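Local atomic coordinates of DNA polymerase (Bacillus phage phi29, PDB entry 2PY5), a protein that replicates viral DNA from a protein primer by strand displacement, with high processivity and fidelity, and also carries a 3'-5' exonuclease. Residues 79-90 and 102-110; 392-403 and 416-427. The protein carries 2 engineered substitutions. All coordinates share one frame; numbering follows the deposited sequence.

Contact 1. Residues 79-90 and 102-110; sequences FKWSADGLPNTY and MIDICLGYK. With nucleotides of chain C.
The carbonyl oxygen of Cys106 accepts two successive backbone amides, both weakly: Asn88 N is 2.9 Å from Cys106 O but badly angled, and Thr89 N is 3.4 Å from it and long. Two residues facing one across the strands make this a G1 beta bulge, set at the end of the type II turn from Leu86 to Thr89. The return bond is straighter, Cys106 N donating to Thr89 O at 2.8 Å with 161° at the hydrogen. One residue further on, Tyr90 and Ile105 form a non-hydrogen-bonded antiparallel pair, where Tyr90 CA comes within 3.1 Å of Asp104 O in a CA-H...O contact.

The sulfur of Cys106 stands opposite its own backbone N (chi1 179°), which places SG beside the turn's carbonyls, 3.3 Å from both Gly85 O and Leu86 O. Leu86 O accepts the hydroxyl of Thr89, with OG1 at 2.6 Å, and this ties the end of the turn to its start. A water bridges Gly85 O and Tyr109 OH. Beside Ile105, the Phe79 ring presents its edge to Leu107, CZ lying 3.9 Å from CD1 in the ring plane, while the Ile105 side chain crosses it at about a right angle, with CG2 near Phe79 CE2.

Strands 89-94 and 100-110 form a hairpin in the mixed sheet of the exonuclease region, with strand 113-121 bonded along the far side of 100-110. Phe79 and Ile105 pack on helix 44-54, and Tyr90 lies on helix 63-76, where its hydroxyl bonds Glu75.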
loop_
_atom_site.group_PDB
_atom_site.type_symbol
_atom_site.label_atom_id
_atom_site.label_comp_id
_atom_site.label_asym_id
_atom_site.label_seq_id
_atom_site.Cartn_x
_atom_site.Cartn_y
_atom_site.Cartn_z
ATOM N N PHE F 79 10.507 -13.915 28.858
ATOM C CA PHE F 79 9.194 -13.907 28.210
ATOM C C PHE F 79 9.163 -14.889 27.057
ATOM O O PHE F 79 10.065 -14.894 26.228
ATOM C CB PHE F 79 8.839 -12.512 27.682
ATOM C CG PHE F 79 8.567 -11.515 28.756
ATOM C CD1 PHE F 79 9.609 -10.892 29.421
ATOM C CD2 PHE F 79 7.269 -11.213 29.132
ATOM C CE1 PHE F 79 9.372 -9.985 30.425
ATOM C CE2 PHE F 79 7.024 -10.304 30.131
ATOM C CZ PHE F 79 8.073 -9.689 30.782
ATOM N N LYS F 80 8.123 -15.707 27.006
ATOM C CA LYS F 80 7.903 -16.581 25.860
ATOM C C LYS F 80 6.619 -16.182 25.144
ATOM O O LYS F 80 5.770 -15.488 25.700
ATOM C CB LYS F 80 7.837 -18.042 26.282
ATOM C CG LYS F 80 6.621 -18.437 27.079
ATOM N N TRP F 81 6.478 -16.648 23.915
ATOM C CA TRP F 81 5.276 -16.394 23.132
ATOM C C TRP F 81 4.089 -17.190 23.674
ATOM O O TRP F 81 4.204 -18.393 23.994
ATOM C CB TRP F 81 5.504 -16.749 21.650
ATOM C CG TRP F 81 4.415 -16.261 20.762
ATOM C CD1 TRP F 81 4.334 -15.046 20.185
ATOM C CD2 TRP F 81 3.252 -16.989 20.332
ATOM N NE1 TRP F 81 3.188 -14.946 19.430
ATOM C CE2 TRP F 81 2.503 -16.123 19.508
ATOM C CE3 TRP F 81 2.765 -18.274 20.577
ATOM C CZ2 TRP F 81 1.291 -16.519 18.913
ATOM C CZ3 TRP F 81 1.562 -18.661 19.984
ATOM C CH2 TRP F 81 0.848 -17.779 19.172
ATOM N N SER F 82 2.939 -16.530 23.758
ATOM C CA SER F 82 1.681 -17.209 24.057
ATOM C C SER F 82 0.524 -16.461 23.425
ATOM O O SER F 82 0.461 -15.241 23.533
ATOM C CB SER F 82 1.464 -17.278 25.569
ATOM O OG SER F 82 0.141 -17.703 25.862
ATOM N N ALA F 83 -0.400 -17.205 22.801
ATOM C CA ALA F 83 -1.610 -16.637 22.230
ATOM C C ALA F 83 -2.653 -16.301 23.309
ATOM O O ALA F 83 -3.652 -15.633 23.015
ATOM C CB ALA F 83 -2.220 -17.625 21.205
ATOM N N ASP F 84 -2.414 -16.749 24.540
ATOM C CA ASP F 84 -3.460 -16.828 25.569
ATOM C C ASP F 84 -3.303 -15.832 26.716
ATOM O O ASP F 84 -4.040 -15.899 27.708
ATOM C CB ASP F 84 -3.501 -18.242 26.131
ATOM C CG ASP F 84 -3.934 -19.261 25.099
ATOM O OD1 ASP F 84 -4.671 -18.884 24.161
ATOM O OD2 ASP F 84 -3.538 -20.436 25.234
ATOM N N GLY F 85 -2.363 -14.910 26.585
ATOM C CA GLY F 85 -2.205 -13.842 27.562
ATOM C C GLY F 85 -1.821 -14.327 28.945
ATOM O O GLY F 85 -2.336 -13.827 29.941
ATOM N N LEU F 86 -0.932 -15.312 29.012
ATOM C CA LEU F 86 -0.429 -15.797 30.284
ATOM C C LEU F 86 0.565 -14.812 30.887
ATOM O O LEU F 86 1.202 -14.053 30.161
ATOM C CB LEU F 86 0.248 -17.149 30.121
ATOM C CG LEU F 86 -0.636 -18.292 29.644
ATOM C CD1 LEU F 86 0.217 -19.531 29.524
ATOM C CD2 LEU F 86 -1.805 -18.532 30.584
ATOM N N PRO F 87 0.717 -14.824 32.221
ATOM C CA PRO F 87 1.702 -13.941 32.839
ATOM C C PRO F 87 3.102 -14.195 32.307
ATOM O O PRO F 87 3.473 -15.352 32.088
ATOM C CB PRO F 87 1.611 -14.297 34.329
ATOM C CG PRO F 87 0.287 -14.858 34.501
ATOM C CD PRO F 87 -0.004 -15.608 33.233
ATOM N N ASN F 88 3.859 -13.121 32.109
ATOM C CA ASN F 88 5.240 -13.192 31.603
ATOM C C ASN F 88 5.341 -13.835 30.240
ATOM O O ASN F 88 6.239 -14.606 29.958
ATOM C CB ASN F 88 6.167 -13.885 32.601
ATOM C CG ASN F 88 6.295 -13.117 33.869
ATOM O OD1 ASN F 88 6.576 -11.917 33.848
ATOM N ND2 ASN F 88 6.080 -13.789 34.995
ATOM N N THR F 89 4.405 -13.475 29.380
ATOM C CA THR F 89 4.444 -13.886 27.976
ATOM C C THR F 89 4.064 -12.709 27.098
ATOM O O THR F 89 3.586 -11.683 27.587
ATOM C CB THR F 89 3.475 -15.039 27.682
ATOM O OG1 THR F 89 2.124 -14.577 27.786
ATOM C CG2 THR F 89 3.705 -16.242 28.627
ATOM N N TYR F 90 4.263 -12.867 25.792
ATOM C CA TYR F 90 3.866 -11.860 24.813
ATOM C C TYR F 90 3.110 -12.551 23.683
ATOM O O TYR F 90 3.344 -13.726 23.387
ATOM C CB TYR F 90 5.062 -11.050 24.280
ATOM C CG TYR F 90 6.018 -11.863 23.444
ATOM C CD1 TYR F 90 5.954 -11.831 22.058
ATOM C CD2 TYR F 90 6.966 -12.675 24.039
ATOM C CE1 TYR F 90 6.803 -12.569 21.287
ATOM C CE2 TYR F 90 7.847 -13.442 23.265
ATOM C CZ TYR F 90 7.761 -13.376 21.890
ATOM O OH TYR F 90 8.586 -14.132 21.090
ATOM N N MET F 102 1.140 -5.912 15.915
ATOM C CA MET F 102 1.021 -5.842 17.376
ATOM C C MET F 102 2.006 -6.765 18.059
ATOM O O MET F 102 2.222 -7.894 17.620
ATOM C CB MET F 102 -0.415 -6.206 17.823
ATOM C CG MET F 102 -0.662 -6.036 19.336
ATOM S SD MET F 102 -2.196 -6.779 19.875
ATOM C CE MET F 102 -1.725 -8.500 19.821
ATOM N N ILE F 103 2.561 -6.269 19.164
ATOM C CA ILE F 103 3.213 -7.082 20.195
ATOM C C ILE F 103 2.541 -6.699 21.514
ATOM O O ILE F 103 2.557 -5.535 21.877
ATOM C CB ILE F 103 4.710 -6.790 20.320
ATOM C CG1 ILE F 103 5.431 -6.948 18.984
ATOM C CG2 ILE F 103 5.351 -7.722 21.385
ATOM C CD1 ILE F 103 6.866 -6.377 18.983
ATOM N N ASP F 104 1.943 -7.665 22.199
ATOM C CA ASP F 104 1.204 -7.417 23.455
ATOM C C ASP F 104 1.930 -8.166 24.560
ATOM O O ASP F 104 1.945 -9.397 24.575
ATOM C CB ASP F 104 -0.218 -7.903 23.302
ATOM C CG ASP F 104 -1.139 -7.472 24.436
ATOM O OD1 ASP F 104 -2.338 -7.822 24.379
ATOM O OD2 ASP F 104 -0.657 -6.801 25.364
ATOM N N ILE F 105 2.541 -7.421 25.484
ATOM C CA ILE F 105 3.375 -8.006 26.512
ATOM C C ILE F 105 2.579 -8.071 27.801
ATOM O O ILE F 105 2.163 -7.029 28.334
ATOM C CB ILE F 105 4.650 -7.156 26.723
ATOM C CG1 ILE F 105 5.447 -7.020 25.416
ATOM C CG2 ILE F 105 5.528 -7.748 27.856
ATOM C CD1 ILE F 105 6.449 -5.898 25.440
ATOM N N CYS F 106 2.356 -9.284 28.288
ATOM C CA CYS F 106 1.491 -9.530 29.451
ATOM C C CYS F 106 2.325 -9.756 30.694
ATOM O O CYS F 106 3.108 -10.695 30.741
ATOM C CB CYS F 106 0.676 -10.793 29.229
ATOM S SG CYS F 106 -0.404 -11.199 30.591
ATOM N N LEU F 107 2.127 -8.940 31.720
ATOM C CA LEU F 107 2.793 -9.151 33.002
ATOM C C LEU F 107 1.984 -10.051 33.934
ATOM O O LEU F 107 2.553 -10.774 34.763
ATOM C CB LEU F 107 3.094 -7.808 33.665
ATOM C CG LEU F 107 4.244 -6.987 33.070
ATOM C CD1 LEU F 107 5.545 -7.783 33.142
ATOM C CD2 LEU F 107 3.958 -6.508 31.639
ATOM N N GLY F 108 0.665 -10.031 33.790
ATOM C CA GLY F 108 -0.225 -10.821 34.616
ATOM C C GLY F 108 -1.284 -9.894 35.141
ATOM O O GLY F 108 -1.685 -8.964 34.433
ATOM N N TYR F 109 -1.722 -10.157 36.373
ATOM C CA TYR F 109 -2.745 -9.364 37.043
ATOM C C TYR F 109 -2.256 -8.873 38.402
ATOM O O TYR F 109 -1.567 -9.601 39.136
ATOM C CB TYR F 109 -4.029 -10.191 37.207
ATOM C CG TYR F 109 -4.670 -10.600 35.897
ATOM C CD1 TYR F 109 -4.296 -11.769 35.258
ATOM C CD2 TYR F 109 -5.660 -9.821 35.308
ATOM C CE1 TYR F 109 -4.876 -12.149 34.054
ATOM C CE2 TYR F 109 -6.258 -10.200 34.111
ATOM C CZ TYR F 109 -5.855 -11.364 33.485
ATOM O OH TYR F 109 -6.439 -11.748 32.286
ATOM N N LYS F 110 -2.631 -7.639 38.741
ATOM C CA LYS F 110 -2.448 -7.100 40.087
ATOM C C LYS F 110 -3.786 -6.567 40.558
ATOM O O LYS F 110 -4.324 -5.635 39.950
ATOM C CB LYS F 110 -1.426 -5.970 40.113
ATOM C CG LYS F 110 -0.022 -6.403 39.778
ATOM C CD LYS F 110 0.989 -5.294 40.099
ATOM C CE LYS F 110 2.348 -5.600 39.492
ATOM N NZ LYS F 110 3.446 -4.695 39.976
ATOM P P DG C 2 -11.946 -10.128 14.943
ATOM O OP1 DG C 2 -13.244 -9.525 14.559
ATOM O OP2 DG C 2 -11.455 -11.326 14.222
ATOM O "O5'" DG C 2 -10.805 -8.989 14.926
ATOM C "C5'" DG C 2 -11.100 -7.779 15.620
ATOM C "C4'" DG C 2 -9.964 -6.774 15.684
ATOM O "O4'" DG C 2 -9.092 -7.092 16.783
ATOM C "C3'" DG C 2 -9.035 -6.655 14.490
ATOM O "O3'" DG C 2 -8.806 -5.282 14.326
ATOM C "C2'" DG C 2 -7.744 -7.356 14.891
ATOM C "C1'" DG C 2 -7.741 -7.016 16.366
ATOM N N9 DG C 2 -7.083 -7.947 17.259
ATOM C C8 DG C 2 -6.986 -9.310 17.141
ATOM N N7 DG C 2 -6.362 -9.865 18.139
ATOM C C5 DG C 2 -6.046 -8.790 18.969
ATOM C C6 DG C 2 -5.360 -8.763 20.198
ATOM O O6 DG C 2 -4.898 -9.730 20.814
ATOM N N1 DG C 2 -5.256 -7.469 20.714
ATOM C C2 DG C 2 -5.743 -6.333 20.107
ATOM N N2 DG C 2 -5.544 -5.163 20.744
ATOM N N3 DG C 2 -6.386 -6.349 18.942
ATOM C C4 DG C 2 -6.495 -7.605 18.445
HETATM O O HOH W 1 -4.649 -12.027 30.119
#

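Contact 2. Residues 392-403 and 416-427; sequences KFASNPDVTGKV and LGEEETKDPVYT. With nucleotides of chain C.
Val399 and Glu420 cross obliquely, Val399 CG2 resting 3.7 Å from Glu420 CG, while the other branch of the valine, CG1, meets the aliphatic part of Lys422 at about a right angle. The lysine gets there because CG sits between its backbone N and carbonyl carbon (chi1 66°) and the chain bends at chi3; NZ then donates to N7 of nucleotide DA3 of chain C at 3.0 Å. Val399 CG2 also reaches N1 of that adenine, so the valine and the lysine stem both touch the base.

Thr400 turns its two branches to different tasks. OG1 accepts Glu420 N at 3.1 Å and donates to the syn lone pair of Asp398 OD2, whereas CG2 packs on Leu416 CD1. Thr400 N approaches the same oxygen on its anti side, 35° out of the carboxylate plane, closing an Asx turn. Toward the other end, Phe393 and Tyr426 cross obliquely, with Tyr426 CB at the edge of the Phe393 ring, 4.0 Å from CD2.

Backbone bonds join the segments in two separate ladders, the register shifting by one between Asp398 and Lys402: Pro397 O takes Lys422 N at 2.8 Å, Val399 N gives to Glu420 O, and Gly417 N reaches Gly401 O at 2.8 Å with 171° at the hydrogen.

These segments, which carry both ends of the TPR2 region (398-420), present lysine amines and a backbone N-H to the single-stranded DNA, alongside the apolar Val399: Lys392 NZ bonds OP2 of DC4 of chain C at 2.8 Å, and Asn396 N bonds OP1 of DT5 of chain C. Asp398, doubly gripped by Thr400 and salt-bridged to Arg96, probably keeps its negative charge.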
loop_
_atom_site.group_PDB
_atom_site.type_symbol
_atom_site.label_atom_id
_atom_site.label_comp_id
_atom_site.label_asym_id
_atom_site.label_seq_id
_atom_site.Cartn_x
_atom_site.Cartn_y
_atom_site.Cartn_z
ATOM N N LYS F 392 -10.409 -3.043 1.958
ATOM C CA LYS F 392 -10.928 -3.796 3.100
ATOM C C LYS F 392 -12.019 -4.796 2.700
ATOM O O LYS F 392 -12.234 -5.788 3.376
ATOM C CB LYS F 392 -11.447 -2.838 4.156
ATOM C CG LYS F 392 -10.331 -2.114 4.904
ATOM C CD LYS F 392 -9.608 -2.976 5.923
ATOM C CE LYS F 392 -10.431 -3.240 7.197
ATOM N NZ LYS F 392 -9.654 -3.986 8.238
ATOM N N PHE F 393 -12.711 -4.528 1.598
ATOM C CA PHE F 393 -13.800 -5.426 1.194
ATOM C C PHE F 393 -13.307 -6.849 0.859
ATOM O O PHE F 393 -14.009 -7.827 1.095
ATOM C CB PHE F 393 -14.589 -4.821 0.033
ATOM C CG PHE F 393 -15.570 -3.773 0.466
ATOM C CD1 PHE F 393 -15.232 -2.428 0.478
ATOM C CD2 PHE F 393 -16.821 -4.143 0.909
ATOM C CE1 PHE F 393 -16.144 -1.491 0.916
ATOM C CE2 PHE F 393 -17.721 -3.222 1.327
ATOM C CZ PHE F 393 -17.387 -1.893 1.334
ATOM N N ALA F 394 -12.090 -6.959 0.304
ATOM C CA ALA F 394 -11.517 -8.228 -0.074
ATOM C C ALA F 394 -10.510 -8.803 0.944
ATOM O O ALA F 394 -9.739 -9.677 0.612
ATOM C CB ALA F 394 -10.876 -8.109 -1.454
ATOM N N SER F 395 -10.606 -8.357 2.190
ATOM C CA SER F 395 -9.825 -8.905 3.289
ATOM C C SER F 395 -9.916 -10.423 3.294
ATOM O O SER F 395 -11.013 -10.982 3.192
ATOM C CB SER F 395 -10.373 -8.381 4.618
ATOM O OG SER F 395 -10.195 -6.986 4.762
ATOM N N ASN F 396 -8.778 -11.101 3.435
ATOM C CA ASN F 396 -8.742 -12.528 3.357
ATOM C C ASN F 396 -9.190 -13.114 4.691
ATOM O O ASN F 396 -8.600 -12.797 5.736
ATOM C CB ASN F 396 -7.302 -12.992 3.024
ATOM C CG ASN F 396 -7.229 -14.404 2.462
ATOM O OD1 ASN F 396 -6.557 -14.661 1.444
ATOM N ND2 ASN F 396 -7.889 -15.316 3.097
ATOM N N PRO F 397 -10.215 -13.976 4.680
ATOM C CA PRO F 397 -10.712 -14.561 5.928
ATOM C C PRO F 397 -9.702 -15.503 6.595
ATOM O O PRO F 397 -9.846 -15.792 7.768
ATOM C CB PRO F 397 -11.973 -15.304 5.489
ATOM C CG PRO F 397 -11.728 -15.616 4.043
ATOM C CD PRO F 397 -10.986 -14.453 3.508
ATOM N N ASP F 398 -8.712 -16.000 5.851
ATOM C CA ASP F 398 -7.595 -16.773 6.440
ATOM C C ASP F 398 -6.613 -15.832 7.129
ATOM O O ASP F 398 -5.842 -15.127 6.461
ATOM C CB ASP F 398 -6.892 -17.588 5.365
ATOM C CG ASP F 398 -5.820 -18.488 5.916
ATOM O OD1 ASP F 398 -5.140 -19.170 5.098
ATOM O OD2 ASP F 398 -5.634 -18.509 7.144
ATOM N N VAL F 399 -6.658 -15.812 8.459
ATOM C CA VAL F 399 -5.812 -14.930 9.246
ATOM C C VAL F 399 -4.744 -15.690 10.014
ATOM O O VAL F 399 -4.187 -15.183 10.979
ATOM C CB VAL F 399 -6.623 -14.007 10.188
ATOM C CG1 VAL F 399 -7.366 -12.964 9.343
ATOM C CG2 VAL F 399 -7.592 -14.774 11.074
ATOM N N THR F 400 -4.448 -16.903 9.547
ATOM C CA THR F 400 -3.329 -17.692 10.067
ATOM C C THR F 400 -2.077 -16.829 10.023
ATOM O O THR F 400 -1.770 -16.232 8.992
ATOM C CB THR F 400 -3.141 -18.972 9.225
ATOM O OG1 THR F 400 -4.374 -19.688 9.188
ATOM C CG2 THR F 400 -2.024 -19.882 9.799
ATOM N N GLY F 401 -1.401 -16.732 11.163
ATOM C CA GLY F 401 -0.244 -15.845 11.300
ATOM C C GLY F 401 1.083 -16.547 11.430
ATOM O O GLY F 401 1.200 -17.772 11.246
ATOM N N LYS F 402 2.103 -15.747 11.723
ATOM C CA LYS F 402 3.468 -16.233 11.887
ATOM C C LYS F 402 3.901 -15.970 13.341
ATOM O O LYS F 402 3.611 -14.898 13.925
ATOM C CB LYS F 402 4.416 -15.508 10.903
ATOM C CG LYS F 402 4.286 -15.908 9.416
ATOM C CD LYS F 402 5.082 -17.166 9.102
ATOM C CE LYS F 402 4.710 -17.786 7.761
ATOM N NZ LYS F 402 5.075 -16.948 6.568
ATOM N N VAL F 403 4.529 -16.974 13.928
ATOM C CA VAL F 403 4.919 -16.964 15.328
ATOM C C VAL F 403 6.430 -16.837 15.421
ATOM O O VAL F 403 7.157 -17.649 14.851
ATOM C CB VAL F 403 4.476 -18.264 16.024
ATOM C CG1 VAL F 403 4.953 -18.317 17.469
ATOM C CG2 VAL F 403 2.951 -18.411 15.930
ATOM N N LEU F 416 4.774 -20.772 10.720
ATOM C CA LEU F 416 3.363 -20.605 10.507
ATOM C C LEU F 416 2.628 -21.135 11.730
ATOM O O LEU F 416 2.884 -22.248 12.186
ATOM C CB LEU F 416 2.889 -21.344 9.249
ATOM C CG LEU F 416 1.508 -21.057 8.693
ATOM C CD1 LEU F 416 1.344 -19.587 8.264
ATOM C CD2 LEU F 416 1.225 -22.017 7.536
ATOM N N GLY F 417 1.708 -20.329 12.238
ATOM C CA GLY F 417 0.948 -20.671 13.420
ATOM C C GLY F 417 -0.279 -21.509 13.154
ATOM O O GLY F 417 -0.439 -22.106 12.079
ATOM N N GLU F 418 -1.167 -21.525 14.138
ATOM C CA GLU F 418 -2.376 -22.318 14.079
ATOM C C GLU F 418 -3.327 -21.769 13.034
ATOM O O GLU F 418 -3.431 -20.557 12.837
ATOM C CB GLU F 418 -3.046 -22.311 15.460
ATOM C CG GLU F 418 -4.109 -23.329 15.639
ATOM C CD GLU F 418 -4.461 -23.567 17.113
ATOM O OE1 GLU F 418 -5.669 -23.708 17.374
ATOM O OE2 GLU F 418 -3.546 -23.661 17.975
ATOM N N GLU F 419 -4.027 -22.667 12.342
ATOM C CA GLU F 419 -5.001 -22.239 11.371
ATOM C C GLU F 419 -6.058 -21.391 12.047
ATOM O O GLU F 419 -6.592 -21.773 13.091
ATOM C CB GLU F 419 -5.674 -23.434 10.708
ATOM C CG GLU F 419 -4.776 -24.227 9.756
ATOM C CD GLU F 419 -4.437 -23.471 8.488
ATOM O OE1 GLU F 419 -5.375 -23.070 7.759
ATOM O OE2 GLU F 419 -3.235 -23.290 8.195
ATOM N N GLU F 420 -6.358 -20.248 11.449
ATOM C CA GLU F 420 -7.431 -19.390 11.955
ATOM C C GLU F 420 -8.148 -18.709 10.809
ATOM O O GLU F 420 -7.520 -18.204 9.890
ATOM C CB GLU F 420 -6.908 -18.342 12.924
ATOM C CG GLU F 420 -8.042 -17.496 13.485
ATOM C CD GLU F 420 -7.686 -16.694 14.700
ATOM O OE1 GLU F 420 -6.489 -16.413 14.915
ATOM O OE2 GLU F 420 -8.631 -16.338 15.458
ATOM N N THR F 421 -9.473 -18.684 10.903
ATOM C CA THR F 421 -10.289 -17.932 9.979
ATOM C C THR F 421 -11.206 -16.984 10.714
ATOM O O THR F 421 -11.512 -17.171 11.898
ATOM C CB THR F 421 -11.149 -18.825 9.085
ATOM O OG1 THR F 421 -11.954 -19.685 9.894
ATOM C CG2 THR F 421 -10.285 -19.664 8.190
ATOM N N LYS F 422 -11.604 -15.947 9.987
ATOM C CA LYS F 422 -12.616 -15.002 10.437
ATOM C C LYS F 422 -13.597 -14.761 9.308
ATOM O O LYS F 422 -13.398 -15.220 8.179
ATOM C CB LYS F 422 -11.969 -13.692 10.879
ATOM C CG LYS F 422 -11.290 -12.868 9.790
ATOM C CD LYS F 422 -10.764 -11.523 10.310
ATOM C CE LYS F 422 -11.877 -10.655 10.882
ATOM N NZ LYS F 422 -11.440 -9.253 11.170
ATOM N N ASP F 423 -14.656 -14.021 9.596
ATOM C CA ASP F 423 -15.627 -13.721 8.550
ATOM C C ASP F 423 -15.001 -12.864 7.436
ATOM O O ASP F 423 -14.265 -11.899 7.715
ATOM C CB ASP F 423 -16.817 -12.935 9.100
ATOM C CG ASP F 423 -17.747 -13.767 9.977
ATOM O OD1 ASP F 423 -17.653 -15.009 9.990
ATOM O OD2 ASP F 423 -18.610 -13.152 10.648
ATOM N N PRO F 424 -15.325 -13.186 6.185
ATOM C CA PRO F 424 -15.062 -12.248 5.103
ATOM C C PRO F 424 -15.829 -10.943 5.327
ATOM O O PRO F 424 -16.750 -10.886 6.145
ATOM C CB PRO F 424 -15.631 -12.949 3.858
ATOM C CG PRO F 424 -15.997 -14.269 4.232
ATOM C CD PRO F 424 -15.975 -14.419 5.710
ATOM N N VAL F 425 -15.421 -9.913 4.604
ATOM C CA VAL F 425 -16.094 -8.632 4.601
ATOM C C VAL F 425 -17.077 -8.731 3.426
ATOM O O VAL F 425 -18.207 -9.189 3.626
ATOM C CB VAL F 425 -15.103 -7.439 4.522
ATOM C CG1 VAL F 425 -15.864 -6.138 4.501
ATOM C CG2 VAL F 425 -14.081 -7.468 5.704
ATOM N N TYR F 426 -16.671 -8.351 2.221
ATOM C CA TYR F 426 -17.527 -8.582 1.023
ATOM C C TYR F 426 -16.669 -8.513 -0.220
ATOM O O TYR F 426 -16.565 -7.509 -0.913
ATOM C CB TYR F 426 -18.736 -7.622 0.974
ATOM C CG TYR F 426 -19.757 -8.077 -0.045
ATOM C CD1 TYR F 426 -20.608 -9.157 0.224
ATOM C CD2 TYR F 426 -19.865 -7.470 -1.283
ATOM C CE1 TYR F 426 -21.532 -9.596 -0.733
ATOM C CE2 TYR F 426 -20.779 -7.927 -2.232
ATOM C CZ TYR F 426 -21.592 -8.996 -1.941
ATOM O OH TYR F 426 -22.501 -9.444 -2.896
ATOM N N THR F 427 -15.994 -9.624 -0.466
ATOM C CA THR F 427 -14.972 -9.697 -1.507
ATOM C C THR F 427 -15.487 -9.343 -2.920
ATOM O O THR F 427 -14.736 -8.741 -3.689
ATOM C CB THR F 427 -14.266 -11.063 -1.463
ATOM O OG1 THR F 427 -13.796 -11.295 -0.119
ATOM C CG2 THR F 427 -13.074 -11.121 -2.440
ATOM P P DC C 4 -6.020 -3.897 8.119
ATOM O OP1 DC C 4 -4.971 -3.144 7.400
ATOM O OP2 DC C 4 -7.076 -3.192 8.906
ATOM O "O5'" DC C 4 -6.811 -4.880 7.153
ATOM C "C5'" DC C 4 -6.088 -5.639 6.216
ATOM C "C4'" DC C 4 -6.799 -5.570 4.876
ATOM O "O4'" DC C 4 -6.806 -4.208 4.368
ATOM C "C3'" DC C 4 -6.097 -6.376 3.799
ATOM O "O3'" DC C 4 -6.521 -7.710 3.884
ATOM C "C2'" DC C 4 -6.572 -5.697 2.535
ATOM C "C1'" DC C 4 -6.596 -4.243 2.970
ATOM N N1 DC C 4 -5.347 -3.525 2.607
ATOM C C2 DC C 4 -5.118 -3.251 1.247
ATOM O O2 DC C 4 -5.935 -3.629 0.387
ATOM N N3 DC C 4 -3.994 -2.587 0.887
ATOM C C4 DC C 4 -3.132 -2.191 1.821
ATOM N N4 DC C 4 -2.041 -1.531 1.403
ATOM C C5 DC C 4 -3.347 -2.452 3.205
ATOM C C6 DC C 4 -4.451 -3.116 3.560
ATOM P P DT C 5 -5.517 -8.911 3.624
ATOM O OP1 DT C 5 -6.225 -10.150 3.965
ATOM O OP2 DT C 5 -4.236 -8.597 4.345
ATOM O "O5'" DT C 5 -5.233 -8.839 2.073
ATOM C "C5'" DT C 5 -6.337 -8.998 1.187
ATOM C "C4'" DT C 5 -5.868 -8.689 -0.212
ATOM O "O4'" DT C 5 -5.349 -7.343 -0.274
ATOM C "C3'" DT C 5 -4.736 -9.594 -0.673
ATOM O "O3'" DT C 5 -5.300 -10.535 -1.540
ATOM C "C2'" DT C 5 -3.734 -8.700 -1.392
ATOM C "C1'" DT C 5 -4.136 -7.284 -1.003
ATOM N N1 DT C 5 -3.123 -6.538 -0.163
ATOM C C2 DT C 5 -2.246 -5.691 -0.802
ATOM O O2 DT C 5 -2.246 -5.538 -2.012
ATOM N N3 DT C 5 -1.374 -5.035 0.034
ATOM C C4 DT C 5 -1.289 -5.131 1.415
ATOM O O4 DT C 5 -0.469 -4.496 2.076
ATOM C C5 DT C 5 -2.231 -6.026 2.028
ATOM C C7 DT C 5 -2.236 -6.215 3.522
ATOM C C6 DT C 5 -3.088 -6.676 1.221
ATOM P P DA C 3 -9.088 -4.594 12.923
ATOM O OP1 DA C 3 -8.890 -3.151 13.162
ATOM O OP2 DA C 3 -10.357 -5.171 12.372
ATOM O "O5'" DA C 3 -7.902 -5.132 12.001
ATOM C "C5'" DA C 3 -6.646 -4.528 12.117
ATOM C "C4'" DA C 3 -5.634 -5.415 11.421
ATOM O "O4'" DA C 3 -5.563 -6.670 12.125
ATOM C "C3'" DA C 3 -5.961 -5.789 9.985
ATOM O "O3'" DA C 3 -5.273 -4.916 9.105
ATOM C "C2'" DA C 3 -5.403 -7.211 9.839
ATOM C "C1'" DA C 3 -5.384 -7.780 11.250
ATOM N N9 DA C 3 -6.478 -8.666 11.654
ATOM C C8 DA C 3 -7.827 -8.440 11.488
ATOM N N7 DA C 3 -8.598 -9.376 12.003
ATOM C C5 DA C 3 -7.692 -10.270 12.551
ATOM C C6 DA C 3 -7.851 -11.488 13.243
ATOM N N6 DA C 3 -9.046 -12.029 13.510
ATOM N N1 DA C 3 -6.731 -12.130 13.660
ATOM C C2 DA C 3 -5.534 -11.589 13.391
ATOM N N3 DA C 3 -5.260 -10.452 12.745
ATOM C C4 DA C 3 -6.387 -9.838 12.355
HETATM O O HOH W 2 -13.495 -10.385 2.605
HETATM O O HOH W 3 -7.358 -21.092 7.897
HETATM O O HOH W 4 -4.143 -16.122 13.760
HETATM O O HOH W 5 -2.377 -18.151 13.553
#

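How the contacts relate
Contact 1 belongs to the exonuclease region and contact 2 to the polymerization region, yet the two meet directly although their centres are about 23 Å apart: Trp81 CD2 packs 3.6 Å from Val403 CG1. Strand 402-406 also covers Tyr90 of contact 1 through Pro404, and Lys402 pairs by its backbone with Ile94 of the hairpin strand 89-94. Both touch the same DNA strand at different nucleotides. Met102 SD lies 3.2 Å from N1 of DG2 of chain C, while contact 2 holds DA3, DC4 and DT5 of that chain. This is consistent with a continuous path for single-stranded DNA between the two regions; Glu420 is required for exonucleolysis and binds such DNA.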